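PDB 3PET: putative adhesin, which is of unknown function but, as a right-handed beta-helix lipoprotein with an adhesin head domain, probably takes part in cell adhesion. Local coordinates for residues K131-M137 / I150-K156; A173-G179 / A191-V196. All blocks are in the same frame, centred on the assembly; numbering follows the deposited sequence. Where two conformers were deposited one is given.

Contact 1: residues K131-M137 / I150-K156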
loop_
_atom_site.group_PDB
_atom_site.type_symbol
_atom_site.label_atom_id
_atom_site.label_comp_id
_atom_site.label_asym_id
_atom_site.label_seq_id
_atom_site.Cartn_x
_atom_site.Cartn_y
_atom_site.Cartn_z
ATOM N N LYS A 131 5.435 -8.998 24.138
ATOM C CA LYS A 131 5.731 -7.883 23.253
ATOM C C LYS A 131 5.387 -8.238 21.815
ATOM O O LYS A 131 5.767 -9.307 21.324
ATOM C CB LYS A 131 7.204 -7.454 23.367
ATOM C CG LYS A 131 7.608 -6.963 24.756
ATOM C CD LYS A 131 9.094 -6.671 24.838
ATOM C CE LYS A 131 9.504 -6.272 26.232
ATOM N NZ LYS A 131 10.972 -6.057 26.336
ATOM N N LEU A 132 4.657 -7.343 21.151
ATOM C CA LEU A 132 4.282 -7.488 19.753
ATOM C C LEU A 132 4.820 -6.300 18.996
ATOM O O LEU A 132 4.626 -5.149 19.415
ATOM C CB LEU A 132 2.760 -7.608 19.555
ATOM C CG LEU A 132 2.255 -7.519 18.100
ATOM C CD1 LEU A 132 2.673 -8.744 17.261
ATOM C CD2 LEU A 132 0.776 -7.303 18.064
ATOM N N ASN A 133 5.499 -6.574 17.893
ATOM C CA ASN A 133 6.037 -5.556 17.005
ATOM C C ASN A 133 5.549 -5.834 15.602
ATOM O O ASN A 133 5.823 -6.905 15.076
ATOM C CB ASN A 133 7.577 -5.499 17.059
ATOM C CG ASN A 133 8.127 -4.343 16.259
ATOM O OD1 ASN A 133 7.832 -3.192 16.525
ATOM N ND2 ASN A 133 8.889 -4.616 15.217
ATOM N N VAL A 134 4.797 -4.885 15.006
ATOM C CA VAL A 134 4.269 -5.020 13.652
ATOM C C VAL A 134 4.815 -3.879 12.810
ATOM O O VAL A 134 4.621 -2.706 13.145
ATOM C CB VAL A 134 2.706 -5.072 13.602
ATOM C CG1 VAL A 134 2.187 -5.127 12.162
ATOM C CG2 VAL A 134 2.167 -6.244 14.396
ATOM N N GLN A 135 5.457 -4.229 11.691
ATOM C CA GLN A 135 5.933 -3.266 10.701
ATOM C C GLN A 135 5.301 -3.657 9.388
ATOM O O GLN A 135 5.754 -4.631 8.759
ATOM C CB GLN A 135 7.473 -3.252 10.615
ATOM C CG GLN A 135 8.181 -2.792 11.897
ATOM C CD GLN A 135 8.441 -1.310 11.950
ATOM O OE1 GLN A 135 8.322 -0.592 10.961
ATOM N NE2 GLN A 135 8.850 -0.828 13.108
ATOM N N SER A 136 4.188 -2.987 9.009
ATOM C CA SER A 136 3.522 -3.326 7.737
ATOM C C SER A 136 4.025 -2.387 6.677
ATOM O O SER A 136 3.966 -1.172 6.842
ATOM C CB SER A 136 2.000 -3.314 7.856
ATOM O OG SER A 136 1.498 -2.034 8.221
HETATM N N MSE A 137 4.655 -2.959 5.654
HETATM C CA MSE A 137 5.342 -2.180 4.633
HETATM C C MSE A 137 4.952 -2.530 3.203
HETATM O O MSE A 137 5.492 -1.933 2.291
HETATM C CB MSE A 137 6.851 -2.397 4.789
HETATM C CG MSE A 137 7.427 -1.808 6.079
HETATM SE SE MSE A 137 9.245 -2.447 6.319
HETATM C CE MSE A 137 8.817 -4.095 7.165
ATOM N N ILE A 150 2.643 -5.244 25.500
ATOM C CA ILE A 150 3.053 -4.110 24.667
ATOM C C ILE A 150 2.777 -4.458 23.211
ATOM O O ILE A 150 3.133 -5.556 22.777
ATOM C CB ILE A 150 4.562 -3.726 24.874
ATOM C CG1 ILE A 150 4.873 -3.439 26.359
ATOM C CG2 ILE A 150 4.945 -2.485 23.990
ATOM C CD1 ILE A 150 6.339 -3.652 26.782
ATOM N N ALA A 151 2.189 -3.511 22.449
ATOM C CA ALA A 151 1.963 -3.678 21.002
ATOM C C ALA A 151 2.441 -2.438 20.261
ATOM O O ALA A 151 1.904 -1.338 20.461
ATOM C CB ALA A 151 0.491 -3.953 20.701
ATOM N N ALA A 152 3.489 -2.608 19.457
ATOM C CA ALA A 152 4.044 -1.564 18.610
ATOM C C ALA A 152 3.499 -1.825 17.214
ATOM O O ALA A 152 3.725 -2.904 16.656
ATOM C CB ALA A 152 5.581 -1.590 18.648
ATOM N N LEU A 153 2.667 -0.905 16.712
ATOM C CA LEU A 153 1.968 -1.043 15.424
ATOM C C LEU A 153 2.390 0.077 14.510
ATOM O O LEU A 153 2.020 1.232 14.751
ATOM C CB LEU A 153 0.431 -1.032 15.655
ATOM C CG LEU A 153 -0.114 -2.014 16.716
ATOM C CD1 LEU A 153 -1.619 -1.815 16.942
ATOM C CD2 LEU A 153 0.171 -3.479 16.338
ATOM N N HIS A 154 3.210 -0.243 13.492
ATOM C CA HIS A 154 3.763 0.756 12.588
ATOM C C HIS A 154 3.392 0.413 11.157
ATOM O O HIS A 154 3.909 -0.548 10.579
ATOM C CB HIS A 154 5.302 0.872 12.756
ATOM C CG HIS A 154 5.742 1.109 14.168
ATOM N ND1 HIS A 154 5.447 2.294 14.841
ATOM C CD2 HIS A 154 6.437 0.302 14.998
ATOM C CE1 HIS A 154 5.950 2.155 16.055
ATOM N NE2 HIS A 154 6.560 0.974 16.195
ATOM N N SER A 155 2.474 1.188 10.594
ATOM C CA SER A 155 2.026 0.959 9.229
ATOM C C SER A 155 2.738 1.926 8.312
ATOM O O SER A 155 2.833 3.111 8.634
ATOM C CB SER A 155 0.508 1.077 9.134
ATOM O OG SER A 155 0.029 2.328 9.611
ATOM N N LYS A 156 3.291 1.414 7.196
ATOM C CA LYS A 156 4.074 2.215 6.235
ATOM C C LYS A 156 3.697 1.971 4.776
ATOM O O LYS A 156 4.149 2.714 3.914
ATOM C CB LYS A 156 5.586 1.941 6.400
ATOM C CG LYS A 156 6.131 2.357 7.761
ATOM C CD LYS A 156 7.506 1.772 8.036
ATOM C CE LYS A 156 8.034 2.311 9.342
ATOM N NZ LYS A 156 9.382 1.779 9.672
#

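Contact 2: residues A173-G179 / A191-V196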
loop_
_atom_site.group_PDB
_atom_site.type_symbol
_atom_site.label_atom_id
_atom_site.label_comp_id
_atom_site.label_asym_id
_atom_site.label_seq_id
_atom_site.Cartn_x
_atom_site.Cartn_y
_atom_site.Cartn_z
ATOM N N ALA A 173 1.547 3.339 18.340
ATOM C CA ALA A 173 1.019 3.263 16.979
ATOM C C ALA A 173 1.455 4.426 16.118
ATOM O O ALA A 173 1.368 5.577 16.545
ATOM C CB ALA A 173 -0.505 3.195 17.015
ATOM N N SER A 174 1.920 4.132 14.889
ATOM C CA SER A 174 2.306 5.180 13.949
ATOM C C SER A 174 1.847 4.778 12.563
ATOM O O SER A 174 2.093 3.651 12.145
ATOM C CB SER A 174 3.804 5.469 14.000
ATOM O OG SER A 174 4.173 6.394 12.990
ATOM N N SER A 175 1.085 5.689 11.898
ATOM C CA SER A 175 0.536 5.461 10.566
ATOM C C SER A 175 1.252 6.404 9.584
ATOM O O SER A 175 1.103 7.622 9.715
ATOM C CB SER A 175 -0.986 5.661 10.585
ATOM O OG SER A 175 -1.333 6.974 11.006
ATOM N N GLN A 176 2.088 5.852 8.656
ATOM C CA GLN A 176 2.914 6.640 7.718
ATOM C C GLN A 176 2.607 6.383 6.235
ATOM O O GLN A 176 3.102 7.118 5.379
ATOM C CB GLN A 176 4.400 6.361 7.947
ATOM C CG GLN A 176 4.938 6.818 9.282
ATOM C CD GLN A 176 6.374 6.372 9.422
ATOM O OE1 GLN A 176 6.648 5.242 9.779
ATOM N NE2 GLN A 176 7.317 7.222 9.033
ATOM N N GLY A 177 1.809 5.355 5.944
ATOM C CA GLY A 177 1.408 5.061 4.571
ATOM C C GLY A 177 -0.028 5.482 4.339
ATOM O O GLY A 177 -0.484 6.514 4.857
ATOM N N VAL A 178 -0.760 4.660 3.584
ATOM C CA VAL A 178 -2.175 4.905 3.277
ATOM C C VAL A 178 -2.972 3.808 3.954
ATOM O O VAL A 178 -2.825 2.639 3.587
ATOM C CB VAL A 178 -2.423 4.964 1.747
ATOM C CG1 VAL A 178 -3.909 5.134 1.439
ATOM C CG2 VAL A 178 -1.612 6.087 1.113
ATOM N N GLY A 179 -3.774 4.181 4.949
ATOM C CA GLY A 179 -4.532 3.196 5.705
ATOM C C GLY A 179 -4.682 3.561 7.165
ATOM O O GLY A 179 -4.028 4.482 7.656
ATOM N N ALA A 191 0.306 7.575 19.999
ATOM C CA ALA A 191 -0.227 7.468 18.637
ATOM C C ALA A 191 0.222 8.638 17.783
ATOM O O ALA A 191 0.160 9.791 18.241
ATOM C CB ALA A 191 -1.761 7.387 18.666
ATOM N N ALA A 192 0.703 8.345 16.542
ATOM C CA ALA A 192 1.171 9.397 15.633
ATOM C C ALA A 192 0.621 9.201 14.226
ATOM O O ALA A 192 0.977 8.228 13.567
ATOM C CB ALA A 192 2.699 9.421 15.601
ATOM N N VAL A 193 -0.195 10.167 13.733
ATOM C CA VAL A 193 -0.744 10.133 12.356
ATOM C C VAL A 193 0.238 10.887 11.455
ATOM O O VAL A 193 0.494 12.068 11.686
ATOM C CB VAL A 193 -2.203 10.686 12.278
ATOM C CG1 VAL A 193 -2.568 11.163 10.864
ATOM C CG2 VAL A 193 -3.200 9.638 12.759
ATOM N N ARG A 194 0.839 10.196 10.476
ATOM C CA ARG A 194 1.852 10.817 9.602
ATOM C C ARG A 194 1.621 10.548 8.106
ATOM O O ARG A 194 2.406 11.016 7.285
ATOM C CB ARG A 194 3.265 10.321 9.977
ATOM C CG ARG A 194 3.776 10.670 11.386
ATOM C CD ARG A 194 4.174 12.139 11.485
ATOM N NE ARG A 194 4.903 12.446 12.721
ATOM C CZ ARG A 194 4.333 12.769 13.881
ATOM N NH1 ARG A 194 3.008 12.824 13.988
ATOM N NH2 ARG A 194 5.082 13.039 14.942
ATOM N N GLY A 195 0.533 9.855 7.758
ATOM C CA GLY A 195 0.212 9.593 6.356
ATOM C C GLY A 195 -1.211 9.973 6.030
ATOM O O GLY A 195 -1.715 10.989 6.519
ATOM N N VAL A 196 -1.881 9.138 5.214
ATOM C CA VAL A 196 -3.289 9.324 4.865
ATOM C C VAL A 196 -4.039 8.201 5.552
ATOM O O VAL A 196 -3.962 7.045 5.136
ATOM C CB VAL A 196 -3.552 9.384 3.337
ATOM C CG1 VAL A 196 -5.026 9.660 3.051
ATOM C CG2 VAL A 196 -2.694 10.456 2.673
HETATM O O HOH W 1 -1.804 8.283 8.725
HETATM O O HOH W 2 4.310 9.655 6.205
#

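Contact 1: residues K131-M137 / I150-K156
Val-134 and Leu-153 meet at the apolar centre, where CG2 of Val-134 lies 3.9 Å from CD2 of Leu-153. The same leucine methyl also faces a second residue of strand 131-136, CD2 of Leu-153 standing 4.2 Å from CD2 of Leu-132, while Leu-132 CD2 also lies loosely against the methyl of Ala-151. Leu-144 and Val-142 of strand 142-145 and Leu-166 of strand 161-168 pack on the same inward face, making it part of the core. At the end of this face two serines are stacked, Ser-136 OG resting 3.4 Å from Ser-155 CB. Such like-on-like stacking is what a right-handed beta-helix produces: each strand repeats one coil later, here with axes 4.7 Å apart and only 3° from parallel, and six in-register backbone hydrogen bonds sew the two together. The other face keeps the same register but is largely polar. Asn-133 sets OD1 3.5 Å from the CB of Ala-152, while its ND2 turns to Asp-113 on the preceding coil. Gln-135 is bent at its second torsion (chi2 -91°), which brings its amide obliquely up to the neighbouring histidine: NE2 of Gln-135 comes 3.3 Å from CD2 of His-154, with the amide and imidazole planes 34° apart. Only the carbonyl end is hydrogen-bonded across this contact: OE1 of Gln-135 accepts a 2.9 Å bond from NZ of Lys-156, whose chain is extended beyond CG. Selenomethionine Met-137 runs alongside that lysine, its CG 4.1 Å from Lys-156 CD.

Contact 2: residues A173-G179 / A191-V196
Ala-173 to Ser-175 and Ala-191 to Val-193 run as parallel strands 4.7 Å apart at 4°, and the pairing then continues beyond the strand ends into the following turn. Among the side chains, Ser-175 holds its hydroxyl between its own backbone N and carbonyl carbon (chi1 59°), facing the Val-193 backbone and side chain. There OG of Ser-175 shares a 2.7 Å hydrogen bond with a water, and that water accepts a second bond, from Gly-195 N, so one solvent molecule ties the strand end to the turn of the next coil. Gly-195 itself passes close by: with only hydrogens on its alpha carbon, CA of Gly-195 lies 3.5 Å from Gly-177 O in a CA-H...O contact. A second water donates to the carbonyl oxygens of both Gln-176 and Arg-194. Outward, CG of Gln-176 touches CB of Arg-194 at 3.9 Å. The arginine then bends at its second torsion (chi2 -75°), bringing one face of its guanidinium over Ala-192, whose CB sits 3.7 Å from the plane and toward its rim. Ser-211 OG of the following coil is hydrogen-bonded to NH1 of Arg-194, which helps fix this folded course. In the turn, Val-196 N donates to Gly-177 O at 3.0 Å. Gly-179 N in turn donates to Val-196 O at 2.9 Å. Beside these bonds CG2 of Val-178 approaches CB of Val-196, and the two valines pack against Val-139 and Gly-99 of the second subunit. In this beta-helix, then, the repeated glycine-valine turn is held chiefly by main-chain bonds and bridging waters, while Arg-194 reaches the following coil and the two valines meet the second subunit.

Contact 1 comes wholly before contact 2 in the sequence, and their centres are about 12 Å apart. They share one wall of the beta-helix: strand 147-155 pairs with strand 171-175, so strands 131-136, 147-155, 171-175 and 188-193 form one wall across four successive coils. The two contacts are joined directly by probable hydrogen bonds, Leu-153 O to Ser-174 N and Ser-155 O to Gln-176 N, and Lys-156 packs on Gln-176. Lying within one head-domain range and both touching the second subunit, they illustrate how a solenoid grows by repeating parallel pairing between equivalent strands of successive coils, building an elongated body consistent with an adhesin.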